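Local atomic coordinates of RmpA (Streptococcus mutans, PDB entry 3BJV), a protein that probably serves as the IIA component of an ascorbate-specific phosphotransferase system, passing on phosphoryl groups for sugar uptake across the cell membrane. Residues L60-M64 and F123-I129. Sequence-based numbering, arbitrary orientation.
Sequences LMPGM and FELDHSI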
loop_
_atom_site.group_PDB
_atom_site.type_symbol
_atom_site.label_atom_id
_atom_site.label_comp_id
_atom_site.label_asym_id
_atom_site.label_seq_id
_atom_site.Cartn_x
_atom_site.Cartn_y
_atom_site.Cartn_z
ATOM N N LEU A 60 -3.237 4.967 -7.315
ATOM C CA LEU A 60 -1.845 4.912 -6.830
ATOM C C LEU A 60 -0.814 5.694 -7.608
ATOM O O LEU A 60 0.104 6.273 -7.023
ATOM C CB LEU A 60 -1.331 3.478 -6.703
ATOM C CG LEU A 60 -1.629 2.760 -5.383
ATOM C CD1 LEU A 60 -0.619 1.642 -5.225
ATOM C CD2 LEU A 60 -1.727 3.677 -4.111
ATOM N N MET A 61 -0.962 5.678 -8.922
ATOM C CA MET A 61 -0.099 6.413 -9.817
ATOM C C MET A 61 -0.969 6.790 -10.989
ATOM O O MET A 61 -2.007 6.172 -11.182
ATOM C CB MET A 61 1.112 5.567 -10.240
ATOM C CG MET A 61 0.844 4.158 -10.834
ATOM S SD MET A 61 2.403 3.288 -11.387
ATOM C CE MET A 61 2.564 3.774 -13.126
ATOM N N PRO A 62 -0.558 7.812 -11.782
ATOM C CA PRO A 62 -1.468 8.245 -12.861
ATOM C C PRO A 62 -1.675 7.169 -13.921
ATOM O O PRO A 62 -0.763 6.402 -14.161
ATOM C CB PRO A 62 -0.786 9.510 -13.424
ATOM C CG PRO A 62 0.167 9.951 -12.319
ATOM C CD PRO A 62 0.676 8.625 -11.766
ATOM N N GLY A 63 -2.868 7.123 -14.516
ATOM C CA GLY A 63 -3.278 6.053 -15.402
ATOM C C GLY A 63 -3.964 4.848 -14.736
ATOM O O GLY A 63 -4.746 4.149 -15.383
ATOM N N MET A 64 -3.695 4.561 -13.473
ATOM C CA MET A 64 -4.309 3.373 -12.885
ATOM C C MET A 64 -5.148 3.625 -11.586
ATOM O O MET A 64 -4.918 4.595 -10.851
ATOM C CB MET A 64 -3.255 2.265 -12.695
ATOM C CG MET A 64 -2.291 2.465 -11.516
ATOM S SD MET A 64 -3.028 2.216 -9.848
ATOM C CE MET A 64 -2.936 0.431 -9.704
ATOM N N PHE A 123 2.823 -2.715 -12.002
ATOM C CA PHE A 123 2.832 -1.379 -12.509
ATOM C C PHE A 123 4.199 -0.725 -12.556
ATOM O O PHE A 123 4.373 0.257 -13.240
ATOM C CB PHE A 123 1.804 -0.522 -11.783
ATOM C CG PHE A 123 0.409 -0.840 -12.186
ATOM C CD1 PHE A 123 -0.116 -0.334 -13.386
ATOM C CD2 PHE A 123 -0.388 -1.677 -11.394
ATOM C CE1 PHE A 123 -1.410 -0.656 -13.774
ATOM C CE2 PHE A 123 -1.689 -2.004 -11.776
ATOM C CZ PHE A 123 -2.204 -1.493 -12.976
ATOM N N GLU A 124 5.186 -1.278 -11.872
ATOM C CA GLU A 124 6.557 -0.768 -12.041
ATOM C C GLU A 124 7.391 -1.385 -13.178
ATOM O O GLU A 124 8.581 -1.091 -13.296
ATOM C CB GLU A 124 7.321 -0.859 -10.729
ATOM C CG GLU A 124 6.735 0.096 -9.672
ATOM C CD GLU A 124 7.538 0.117 -8.410
ATOM O OE1 GLU A 124 8.450 -0.751 -8.238
ATOM O OE2 GLU A 124 7.243 1.007 -7.591
ATOM N N LEU A 125 6.812 -2.281 -13.970
ATOM C CA LEU A 125 7.485 -2.740 -15.181
ATOM C C LEU A 125 7.633 -1.531 -16.102
ATOM O O LEU A 125 6.882 -0.546 -15.961
ATOM C CB LEU A 125 6.632 -3.793 -15.863
ATOM C CG LEU A 125 6.580 -5.076 -15.073
ATOM C CD1 LEU A 125 5.592 -6.063 -15.710
ATOM C CD2 LEU A 125 7.983 -5.654 -14.925
ATOM N N ASP A 126 8.547 -1.579 -17.059
ATOM C CA ASP A 126 8.650 -0.424 -17.966
ATOM C C ASP A 126 7.440 -0.257 -18.856
ATOM O O ASP A 126 6.925 -1.215 -19.363
ATOM C CB ASP A 126 9.971 -0.401 -18.767
ATOM C CG ASP A 126 10.886 0.782 -18.312
ATOM O OD1 ASP A 126 10.931 1.817 -19.053
ATOM O OD2 ASP A 126 11.483 0.694 -17.169
ATOM N N HIS A 127 6.967 0.968 -18.997
ATOM C CA HIS A 127 5.823 1.292 -19.810
ATOM C C HIS A 127 4.666 0.367 -19.451
ATOM O O HIS A 127 4.006 -0.160 -20.369
ATOM C CB HIS A 127 6.148 1.074 -21.296
ATOM C CG HIS A 127 7.423 1.711 -21.761
ATOM N ND1 HIS A 127 7.635 3.077 -21.733
ATOM C CD2 HIS A 127 8.540 1.166 -22.297
ATOM C CE1 HIS A 127 8.828 3.341 -22.222
ATOM N NE2 HIS A 127 9.402 2.199 -22.566
ATOM N N SER A 128 4.429 0.139 -18.148
ATOM C CA SER A 128 3.410 -0.862 -17.714
ATOM C C SER A 128 2.000 -0.483 -18.160
ATOM O O SER A 128 1.278 -1.326 -18.629
ATOM C CB SER A 128 3.447 -1.125 -16.210
ATOM O OG SER A 128 3.127 0.061 -15.482
ATOM N N ILE A 129 1.640 0.788 -18.057
ATOM C CA ILE A 129 0.347 1.265 -18.494
ATOM C C ILE A 129 0.175 1.104 -19.998
ATOM O O ILE A 129 -0.863 0.610 -20.464
ATOM C CB ILE A 129 0.097 2.751 -18.063
ATOM C CG1 ILE A 129 0.172 2.890 -16.546
ATOM C CG2 ILE A 129 -1.262 3.266 -18.545
ATOM C CD1 ILE A 129 -1.089 2.449 -15.812
#
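Met64 lies folded over one face of the Phe123 ring. Its chain bends at both chi2 (72°) and chi3 (83°), which curls the methyl back onto the aromatic carbons. Met64 CE stands 3.9 Å from the Phe123 ring centroid in a CH-pi contact. Met64 SD sits higher above the same face, 4.8 Å from the Phe123 ring centroid, as a Met-aromatic contact. CB of Met64 covers the other rim at Phe123 CE1 (3.6 Å) and also meets the Ile129 methyl CD1 at 3.8 Å. Ile129 CD1 also lies 3.9 Å from Gly63 C, where the absence of a side chain lets the isoleucine approach the type II turn of residues 61-64. Met64 and Phe123 are buried here, tightly packed, and Val99 and Leu101 of strand 96-104 also pack on the ring. Met61 forms the looser, partly exposed side: its SD touches Phe123 CB at 3.9 Å, and its CE comes no nearer to Ile129 than 4.3 Å, at CG1. Tyr153 of the second subunit packs on Met61. No hydrogen bond joins the two segments; within 123-129, Ser128 OG donates to Phe123 O (2.6 Å) from above the carbonyl plane, spanning the bend between helices 108-123 and 128-133. The turn leading into strand 63-65 thus packs on this helix junction within the alpha/beta three-layer sandwich of an EIIA-type protein.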